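Local coordinates for ribosome hibernation protein YHBH (Vibrio cholerae serotype O1, PDB 4HEI) that associates with 100S ribosome dimers and probably inhibits translation in stationary phase by binding the small ribosomal subunit, at residues M1-Q6 / V37-R42; H33-Q38 / H55-E60; A59-H64 / V82-K87. All coordinates share one frame; numbering follows the deposited sequence.

Contact 1. Residues M1-Q6 / V37-R42; sequences MQINIQ and VQVILR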
loop_
_atom_site.group_PDB
_atom_site.type_symbol
_atom_site.label_atom_id
_atom_site.label_comp_id
_atom_site.label_asym_id
_atom_site.label_seq_id
_atom_site.Cartn_x
_atom_site.Cartn_y
_atom_site.Cartn_z
ATOM N N MET A 1 -5.908 4.746 -11.584
ATOM C CA MET A 1 -4.983 4.584 -10.429
ATOM C C MET A 1 -3.550 4.971 -10.790
ATOM O O MET A 1 -2.912 4.337 -11.636
ATOM C CB MET A 1 -5.015 3.136 -9.925
ATOM C CG MET A 1 -3.984 2.817 -8.846
ATOM S SD MET A 1 -4.163 1.161 -8.124
ATOM C CE MET A 1 -3.513 0.134 -9.462
ATOM N N GLN A 2 -3.058 6.026 -10.149
ATOM C CA GLN A 2 -1.693 6.496 -10.364
ATOM C C GLN A 2 -0.959 6.294 -9.048
ATOM O O GLN A 2 -1.235 6.993 -8.070
ATOM C CB GLN A 2 -1.686 7.980 -10.740
ATOM C CG GLN A 2 -2.383 8.288 -12.047
ATOM C CD GLN A 2 -2.252 9.743 -12.443
ATOM O OE1 GLN A 2 -1.144 10.251 -12.626
ATOM N NE2 GLN A 2 -3.385 10.423 -12.578
ATOM N N ILE A 3 -0.035 5.335 -9.029
ATOM C CA ILE A 3 0.728 5.019 -7.827
ATOM C C ILE A 3 2.082 5.707 -7.758
ATOM O O ILE A 3 2.862 5.655 -8.708
ATOM C CB ILE A 3 1.001 3.505 -7.713
ATOM C CG1 ILE A 3 -0.300 2.717 -7.838
ATOM C CG2 ILE A 3 1.667 3.200 -6.377
ATOM C CD1 ILE A 3 -0.086 1.219 -7.950
ATOM N N ASN A 4 2.359 6.351 -6.632
ATOM C CA ASN A 4 3.646 6.997 -6.443
ATOM C C ASN A 4 4.329 6.260 -5.304
ATOM O O ASN A 4 3.828 6.234 -4.183
ATOM C CB ASN A 4 3.493 8.480 -6.081
ATOM C CG ASN A 4 4.837 9.165 -5.884
ATOM O OD1 ASN A 4 5.555 8.884 -4.924
ATOM N ND2 ASN A 4 5.194 10.051 -6.806
ATOM N N ILE A 5 5.465 5.640 -5.599
ATOM C CA ILE A 5 6.199 4.906 -4.583
ATOM C C ILE A 5 7.459 5.663 -4.215
ATOM O O ILE A 5 8.274 5.983 -5.085
ATOM C CB ILE A 5 6.600 3.507 -5.087
ATOM C CG1 ILE A 5 5.355 2.746 -5.541
ATOM C CG2 ILE A 5 7.329 2.744 -3.993
ATOM C CD1 ILE A 5 5.650 1.405 -6.181
ATOM N N GLN A 6 7.613 5.947 -2.928
ATOM C CA GLN A 6 8.787 6.652 -2.436
ATOM C C GLN A 6 9.489 5.834 -1.362
ATOM O O GLN A 6 8.855 5.087 -0.617
ATOM C CB GLN A 6 8.393 8.010 -1.855
ATOM C CG GLN A 6 7.841 8.994 -2.866
ATOM C CD GLN A 6 8.844 9.327 -3.946
ATOM O OE1 GLN A 6 10.000 9.630 -3.655
ATOM N NE2 GLN A 6 8.407 9.282 -5.202
ATOM N N VAL A 37 -2.722 7.042 -5.439
ATOM C CA VAL A 37 -2.188 6.142 -4.427
ATOM C C VAL A 37 -0.760 6.545 -4.084
ATOM O O VAL A 37 0.054 6.795 -4.973
ATOM C CB VAL A 37 -2.155 4.677 -4.923
ATOM C CG1 VAL A 37 -1.479 3.790 -3.882
ATOM C CG2 VAL A 37 -3.572 4.185 -5.213
ATOM N N GLN A 38 -0.464 6.627 -2.790
ATOM C CA GLN A 38 0.885 6.946 -2.349
ATOM C C GLN A 38 1.370 5.795 -1.486
ATOM O O GLN A 38 0.626 5.273 -0.661
ATOM C CB GLN A 38 0.928 8.218 -1.511
ATOM C CG GLN A 38 2.309 8.521 -0.939
ATOM C CD GLN A 38 3.329 8.882 -2.018
ATOM O OE1 GLN A 38 3.067 9.738 -2.868
ATOM N NE2 GLN A 38 4.498 8.245 -1.976
ATOM N N VAL A 39 2.617 5.399 -1.688
ATOM C CA VAL A 39 3.206 4.331 -0.913
ATOM C C VAL A 39 4.580 4.801 -0.478
ATOM O O VAL A 39 5.316 5.396 -1.262
ATOM C CB VAL A 39 3.364 3.021 -1.744
ATOM C CG1 VAL A 39 4.113 1.961 -0.917
ATOM C CG2 VAL A 39 1.993 2.488 -2.129
ATOM N N ILE A 40 4.902 4.561 0.786
ATOM C CA ILE A 40 6.204 4.921 1.321
ATOM C C ILE A 40 6.798 3.700 2.006
ATOM O O ILE A 40 6.167 3.088 2.873
ATOM C CB ILE A 40 6.117 6.070 2.350
ATOM C CG1 ILE A 40 5.639 7.354 1.672
ATOM C CG2 ILE A 40 7.488 6.321 2.966
ATOM C CD1 ILE A 40 5.605 8.544 2.605
ATOM N N LEU A 41 8.016 3.353 1.604
ATOM C CA LEU A 41 8.733 2.222 2.175
ATOM C C LEU A 41 9.934 2.820 2.898
ATOM O O LEU A 41 10.689 3.589 2.315
ATOM C CB LEU A 41 9.205 1.271 1.072
ATOM C CG LEU A 41 8.108 0.768 0.121
ATOM C CD1 LEU A 41 8.685 -0.268 -0.822
ATOM C CD2 LEU A 41 6.961 0.179 0.915
ATOM N N ARG A 42 10.088 2.492 4.172
ATOM C CA ARG A 42 11.205 3.036 4.919
ATOM C C ARG A 42 11.665 2.108 6.022
ATOM O O ARG A 42 10.972 1.158 6.390
ATOM C CB ARG A 42 10.839 4.401 5.508
ATOM C CG ARG A 42 9.687 4.364 6.498
ATOM C CD ARG A 42 9.353 5.760 7.015
ATOM N NE ARG A 42 8.163 5.746 7.868
ATOM C CZ ARG A 42 8.181 5.672 9.196
ATOM N NH1 ARG A 42 9.333 5.618 9.854
ATOM N NH2 ARG A 42 7.039 5.624 9.868
#

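Contact 2. Residues H33-Q38 / H55-E60; sequences HINHVQ and HVNQAE. With 3CO (cobalt (III) ion), chain D.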
loop_
_atom_site.group_PDB
_atom_site.type_symbol
_atom_site.label_atom_id
_atom_site.label_comp_id
_atom_site.label_asym_id
_atom_site.label_seq_id
_atom_site.Cartn_x
_atom_site.Cartn_y
_atom_site.Cartn_z
ATOM N N HIS A 33 -12.703 2.331 -7.631
ATOM C CA HIS A 33 -12.793 3.774 -7.465
ATOM C C HIS A 33 -11.535 4.379 -6.836
ATOM O O HIS A 33 -11.583 5.428 -6.199
ATOM C CB HIS A 33 -14.023 4.119 -6.630
ATOM C CG HIS A 33 -15.304 3.631 -7.227
ATOM N ND1 HIS A 33 -15.676 3.918 -8.522
ATOM C CD2 HIS A 33 -16.306 2.885 -6.704
ATOM C CE1 HIS A 33 -16.852 3.372 -8.772
ATOM N NE2 HIS A 33 -17.257 2.739 -7.685
ATOM N N ILE A 34 -10.414 3.696 -7.030
ATOM C CA ILE A 34 -9.117 4.120 -6.520
ATOM C C ILE A 34 -8.474 5.121 -7.475
ATOM O O ILE A 34 -8.140 4.782 -8.611
ATOM C CB ILE A 34 -8.162 2.911 -6.372
ATOM C CG1 ILE A 34 -8.718 1.926 -5.341
ATOM C CG2 ILE A 34 -6.772 3.396 -5.965
ATOM C CD1 ILE A 34 -7.931 0.632 -5.236
ATOM N N ASN A 35 -8.299 6.354 -7.012
ATOM C CA ASN A 35 -7.689 7.387 -7.831
ATOM C C ASN A 35 -6.191 7.457 -7.547
ATOM O O ASN A 35 -5.429 6.618 -8.030
ATOM C CB ASN A 35 -8.377 8.724 -7.560
ATOM C CG ASN A 35 -9.876 8.653 -7.804
ATOM O OD1 ASN A 35 -10.317 8.164 -8.844
ATOM N ND2 ASN A 35 -10.663 9.130 -6.846
ATOM N N HIS A 36 -5.753 8.431 -6.762
ATOM C CA HIS A 36 -4.333 8.518 -6.458
ATOM C C HIS A 36 -3.930 7.580 -5.331
ATOM O O HIS A 36 -4.693 7.339 -4.394
ATOM C CB HIS A 36 -3.928 9.951 -6.097
ATOM C CG HIS A 36 -3.559 10.792 -7.282
ATOM N ND1 HIS A 36 -4.498 11.402 -8.087
ATOM C CD2 HIS A 36 -2.351 11.107 -7.808
ATOM C CE1 HIS A 36 -3.883 12.058 -9.057
ATOM N NE2 HIS A 36 -2.581 11.894 -8.911
ATOM N N VAL A 37 -2.722 7.042 -5.439
ATOM C CA VAL A 37 -2.188 6.142 -4.427
ATOM C C VAL A 37 -0.760 6.545 -4.084
ATOM O O VAL A 37 0.054 6.795 -4.973
ATOM C CB VAL A 37 -2.155 4.677 -4.923
ATOM C CG1 VAL A 37 -1.479 3.790 -3.882
ATOM C CG2 VAL A 37 -3.572 4.185 -5.213
ATOM N N GLN A 38 -0.464 6.627 -2.790
ATOM C CA GLN A 38 0.885 6.946 -2.349
ATOM C C GLN A 38 1.370 5.795 -1.486
ATOM O O GLN A 38 0.626 5.273 -0.661
ATOM C CB GLN A 38 0.928 8.218 -1.511
ATOM C CG GLN A 38 2.309 8.521 -0.939
ATOM C CD GLN A 38 3.329 8.882 -2.018
ATOM O OE1 GLN A 38 3.067 9.738 -2.868
ATOM N NE2 GLN A 38 4.498 8.245 -1.976
ATOM N N HIS A 55 -6.608 7.238 -2.264
ATOM C CA HIS A 55 -7.627 8.262 -2.419
ATOM C C HIS A 55 -8.710 7.681 -3.314
ATOM O O HIS A 55 -8.515 7.509 -4.518
ATOM C CB HIS A 55 -6.995 9.507 -3.027
ATOM C CG HIS A 55 -5.880 10.077 -2.197
ATOM N ND1 HIS A 55 -6.061 11.130 -1.325
ATOM C CD2 HIS A 55 -4.585 9.702 -2.071
ATOM C CE1 HIS A 55 -4.924 11.378 -0.696
ATOM N NE2 HIS A 55 -4.013 10.524 -1.130
ATOM N N VAL A 56 -9.843 7.365 -2.700
ATOM C CA VAL A 56 -10.976 6.774 -3.400
ATOM C C VAL A 56 -12.127 7.770 -3.450
ATOM O O VAL A 56 -12.059 8.843 -2.851
ATOM C CB VAL A 56 -11.449 5.487 -2.684
ATOM C CG1 VAL A 56 -10.292 4.505 -2.556
ATOM C CG2 VAL A 56 -11.995 5.829 -1.307
ATOM N N ASN A 57 -13.189 7.418 -4.167
ATOM C CA ASN A 57 -14.333 8.311 -4.279
ATOM C C ASN A 57 -14.905 8.749 -2.932
ATOM O O ASN A 57 -15.470 7.950 -2.184
ATOM C CB ASN A 57 -15.422 7.663 -5.139
ATOM C CG ASN A 57 -15.169 7.842 -6.630
ATOM O OD1 ASN A 57 -14.092 7.520 -7.134
ATOM N ND2 ASN A 57 -16.165 8.362 -7.341
ATOM N N GLN A 58 -14.725 10.032 -2.630
ATOM C CA GLN A 58 -15.221 10.639 -1.400
ATOM C C GLN A 58 -14.619 10.093 -0.106
ATOM O O GLN A 58 -15.256 10.156 0.945
ATOM C CB GLN A 58 -16.744 10.512 -1.336
ATOM C CG GLN A 58 -17.460 11.099 -2.536
ATOM C CD GLN A 58 -18.960 10.897 -2.471
ATOM O OE1 GLN A 58 -19.439 9.771 -2.323
ATOM N NE2 GLN A 58 -19.712 11.987 -2.586
ATOM N N ALA A 59 -13.401 9.563 -0.167
ATOM C CA ALA A 59 -12.774 9.044 1.042
ATOM C C ALA A 59 -11.304 8.682 0.882
ATOM O O ALA A 59 -10.769 8.654 -0.220
ATOM C CB ALA A 59 -13.550 7.833 1.546
ATOM N N GLU A 60 -10.663 8.424 2.014
ATOM C CA GLU A 60 -9.265 8.034 2.052
ATOM C C GLU A 60 -9.127 6.779 2.868
ATOM O O GLU A 60 -9.827 6.589 3.863
ATOM C CB GLU A 60 -8.397 9.100 2.714
ATOM C CG GLU A 60 -7.946 10.215 1.824
ATOM C CD GLU A 60 -7.033 11.165 2.571
ATOM O OE1 GLU A 60 -7.393 11.560 3.696
ATOM O OE2 GLU A 60 -5.961 11.509 2.042
HETATM CO CO 3CO D . -7.282 12.732 -1.252
#

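Contact 3. Residues A59-H64 / V82-K87; sequences AEIHAH and VRQLNK. With 3CO (cobalt (III) ion), chain C.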
loop_
_atom_site.group_PDB
_atom_site.type_symbol
_atom_site.label_atom_id
_atom_site.label_comp_id
_atom_site.label_asym_id
_atom_site.label_seq_id
_atom_site.Cartn_x
_atom_site.Cartn_y
_atom_site.Cartn_z
ATOM N N ALA A 59 -13.401 9.563 -0.167
ATOM C CA ALA A 59 -12.774 9.044 1.042
ATOM C C ALA A 59 -11.304 8.682 0.882
ATOM O O ALA A 59 -10.769 8.654 -0.220
ATOM C CB ALA A 59 -13.550 7.833 1.546
ATOM N N GLU A 60 -10.663 8.424 2.014
ATOM C CA GLU A 60 -9.265 8.034 2.052
ATOM C C GLU A 60 -9.127 6.779 2.868
ATOM O O GLU A 60 -9.827 6.589 3.863
ATOM C CB GLU A 60 -8.397 9.100 2.714
ATOM C CG GLU A 60 -7.946 10.215 1.824
ATOM C CD GLU A 60 -7.033 11.165 2.571
ATOM O OE1 GLU A 60 -7.393 11.560 3.696
ATOM O OE2 GLU A 60 -5.961 11.509 2.042
ATOM N N ILE A 61 -8.204 5.933 2.441
ATOM C CA ILE A 61 -7.894 4.693 3.116
ATOM C C ILE A 61 -6.412 4.826 3.437
ATOM O O ILE A 61 -5.591 5.084 2.543
ATOM C CB ILE A 61 -8.124 3.475 2.198
ATOM C CG1 ILE A 61 -9.603 3.399 1.805
ATOM C CG2 ILE A 61 -7.680 2.195 2.900
ATOM C CD1 ILE A 61 -10.541 3.239 2.981
ATOM N N HIS A 62 -6.076 4.679 4.712
ATOM C CA HIS A 62 -4.692 4.813 5.138
ATOM C C HIS A 62 -4.308 3.723 6.125
ATOM O O HIS A 62 -5.112 3.324 6.972
ATOM C CB HIS A 62 -4.476 6.212 5.757
ATOM C CG HIS A 62 -3.170 6.374 6.478
ATOM N ND1 HIS A 62 -2.999 6.015 7.798
ATOM C CD2 HIS A 62 -1.968 6.837 6.059
ATOM C CE1 HIS A 62 -1.750 6.248 8.160
ATOM N NE2 HIS A 62 -1.102 6.747 7.124
ATOM N N ALA A 63 -3.087 3.230 5.983
ATOM C CA ALA A 63 -2.574 2.210 6.880
ATOM C C ALA A 63 -1.067 2.056 6.770
ATOM O O ALA A 63 -0.466 2.420 5.762
ATOM C CB ALA A 63 -3.252 0.878 6.588
ATOM N N HIS A 64 -0.471 1.524 7.831
ATOM C CA HIS A 64 0.956 1.249 7.897
ATOM C C HIS A 64 1.063 -0.195 8.375
ATOM O O HIS A 64 0.160 -0.699 9.048
ATOM C CB HIS A 64 1.667 2.106 8.951
ATOM C CG HIS A 64 1.729 3.565 8.632
ATOM N ND1 HIS A 64 2.503 4.443 9.360
ATOM C CD2 HIS A 64 1.108 4.308 7.684
ATOM C CE1 HIS A 64 2.354 5.662 8.878
ATOM N NE2 HIS A 64 1.513 5.607 7.861
ATOM N N VAL A 82 -7.119 -3.784 2.259
ATOM C CA VAL A 82 -8.254 -4.548 1.745
ATOM C C VAL A 82 -9.400 -4.567 2.758
ATOM O O VAL A 82 -10.560 -4.401 2.381
ATOM C CB VAL A 82 -7.847 -6.006 1.403
ATOM C CG1 VAL A 82 -9.079 -6.821 1.013
ATOM C CG2 VAL A 82 -6.850 -6.008 0.261
ATOM N N ARG A 83 -9.083 -4.762 4.039
ATOM C CA ARG A 83 -10.113 -4.776 5.081
ATOM C C ARG A 83 -10.846 -3.445 5.080
ATOM O O ARG A 83 -12.077 -3.396 5.096
ATOM C CB ARG A 83 -9.505 -4.986 6.474
ATOM C CG ARG A 83 -8.808 -6.313 6.684
ATOM C CD ARG A 83 -8.740 -6.661 8.171
ATOM N NE ARG A 83 -7.976 -7.881 8.404
ATOM C CZ ARG A 83 -6.648 -7.940 8.448
ATOM N NH1 ARG A 83 -5.924 -6.839 8.284
ATOM N NH2 ARG A 83 -6.041 -9.103 8.642
ATOM N N GLN A 84 -10.085 -2.356 5.066
ATOM C CA GLN A 84 -10.684 -1.030 5.067
ATOM C C GLN A 84 -11.457 -0.738 3.783
ATOM O O GLN A 84 -12.490 -0.072 3.815
ATOM C CB GLN A 84 -9.610 0.034 5.284
ATOM C CG GLN A 84 -8.944 -0.042 6.645
ATOM C CD GLN A 84 -7.937 1.070 6.857
ATOM O OE1 GLN A 84 -8.274 2.254 6.790
ATOM N NE2 GLN A 84 -6.692 0.694 7.113
ATOM N N LEU A 85 -10.951 -1.225 2.654
ATOM C CA LEU A 85 -11.624 -1.016 1.374
ATOM C C LEU A 85 -12.957 -1.761 1.321
ATOM O O LEU A 85 -13.940 -1.254 0.773
ATOM C CB LEU A 85 -10.724 -1.472 0.222
ATOM C CG LEU A 85 -9.612 -0.491 -0.170
ATOM C CD1 LEU A 85 -8.600 -1.200 -1.074
ATOM C CD2 LEU A 85 -10.214 0.721 -0.870
ATOM N N ASN A 86 -12.990 -2.962 1.891
ATOM C CA ASN A 86 -14.215 -3.751 1.918
ATOM C C ASN A 86 -15.263 -3.037 2.763
ATOM O O ASN A 86 -16.424 -2.940 2.371
ATOM C CB ASN A 86 -13.930 -5.148 2.465
ATOM C CG ASN A 86 -13.396 -6.084 1.404
ATOM O OD1 ASN A 86 -12.626 -6.998 1.693
ATOM N ND2 ASN A 86 -13.818 -5.866 0.161
ATOM N N LYS A 87 -14.839 -2.487 3.897
ATOM C CA LYS A 87 -15.758 -1.756 4.764
ATOM C C LYS A 87 -16.270 -0.515 4.033
ATOM O O LYS A 87 -17.470 -0.251 4.002
ATOM C CB LYS A 87 -15.054 -1.349 6.062
ATOM C CG LYS A 87 -14.545 -2.527 6.876
ATOM C CD LYS A 87 -13.894 -2.075 8.177
ATOM C CE LYS A 87 -13.388 -3.270 8.980
ATOM N NZ LYS A 87 -12.745 -2.876 10.270
HETATM CO CO 3CO C . 0.915 7.210 6.997
HETATM O O HOH W 1 -9.546 5.009 6.315
#

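Contact 1. Residues M1-Q6 / V37-R42
N4 and Q38 sit side by side across the first and second strands of the sheet, which run parallel and are linked by helix 14-27 in a beta-alpha-beta crossover. The strand segments 2-6 and 37-42 diverge by only 17°. Five backbone hydrogen bonds join them, from V37 N to Q2 O through to L41 N to Q6 O, and V39 N to N4 O measures 2.9 Å.

On the face with the helix, I3 lies beside V37, pointing the same way, with I3 CG1 4.0 Å from V37 CB. One step along, I5 CG1 rests 4.3 Å from V39 CB. M1 completes this row: its CG, turned anti to the backbone N (chi1 173°), meets V37 CG2 at 3.9 Å. H21, F24 and V20 of helix 14-27 cover I3 and I5, so this side of the strand pair belongs to the hydrophobic core.

On the other face three amides, of N4, Q38 and Q6, gather, with I40 further along. Q38 folds back at chi2 (67°), which carries its NE2 over to the neighbouring strand, where it donates to N4 OD1 at 3.2 Å; the same nitrogen also bonds to V39 O. Q6, bent at chi2 as well, brings its own amide in beside N4. N4 OD1 therefore takes two N-H groups from opposite faces of its plane, Q38 NE2 on one and Q6 NE2, 2.9 Å away, on the other.

Contact 2. Residues H33-Q38 / H55-E60
The backbone of H55 bonds to two successive residues of the other strand, a bulge-like irregularity in the pairing: N35 N donates to H55 O at 2.8 Å and H55 N to H36 O at 2.9 Å. Beyond them the pairing slackens, and N57 N reaches H33 O only through a weak bond of 3.3 Å.

H55 contributes the largest share of the contact. With CG beside the backbone N (chi1 -59°), its imidazole turns an edge to the H36 carbonyl, CD2 3.3 Å from H36 O and the oxygen in the ring plane. H55 ND1, on the other side of CG from CD2, binds a cobalt ion at 2.0 Å, and this metal bond probably helps fix the rotation of the ring. N35 lies alongside, its CB 3.3 Å from H55 O.

These residues form the open end of the beta hairpin made by strands 34-44 and 47-56. There the second strand leaves through a type II turn, V56 to A59, and returns as strand 59-67; V56 and A59 bond to each other in both directions across it. On the face turned to the core, I34 and V56 meet at an oblique angle, CG1 to CG1 4.1 Å apart. L85 and H88 of helix 70-91 pack against V56, while M1 touches I34. H33 passes the turn at the outer end, its CB next to the N57 side chain.

Contact 3. Residues A59-H64 / V82-K87
Strand 59-67, at the edge of the sheet, is backed here by the long C-terminal helix 70-91, and I61, A63, Q84 and L85 form the seam between them. Strand and helix segments run nearly antiparallel, at 158°, with their axes 8.6 Å apart at closest approach.

I61 sends two branches to different places on the helix. Its CG2 lies 3.8 Å from Q84 CB, while CG1 comes within 3.8 Å of L85 CD2. With chi2 at -61° the chain of I61 is bent, and CD1 turns in close to the backbone O of Q84. I61 and Q84 run alongside each other, pointing in opposite senses, so the aliphatic part of the glutamine lies along the isoleucine as its amide travels on to the strand backbone.

That layering of helix on sheet is part of the beta-alpha-beta-beta-beta-alpha fold shared with YfiA. L81 adds to the cover over I61 and A63, and L77 also touches A63. Q84 is extended beyond CG, which brings its amide to the strand: NE2 donates to H62 O at 3.1 Å, approaching from above the carbonyl plane, 47° out of it, and also lies 3.5 Å from A63 CB. The amide's other end is tied in by a water that donates to both Q84 OE1 and E60 O.

H62 points away from the helix. On that opposite face its NE2 binds a cobalt ion at 2.1 Å, and H64 NE2 binds the same ion at 1.9 Å, with a further ligand from elsewhere in the structure.

In the fold
The three contacts follow the chain in order and belong to one sheet, in which strands 2-8, 34-44, 47-56 and 59-67 lie in sequence order. Contacts 1 and 2, with centres about 12 Å apart, share V37 and Q38 and touch through Q2 and N35. Contacts 2 and 3 are about 10 Å apart, share A59 and E60, and meet where V56 packs on L85. Contacts 1 and 3, about 15 Å apart, do not touch. Helix 14-27 covers the contact 1 strands and helix 70-91 the contact 3 strand, both on one face of the sheet; the cobalt ions sit on the other. The contacts thus tie together a single beta-alpha-beta-beta-beta-alpha domain, the fold shared with YfiA.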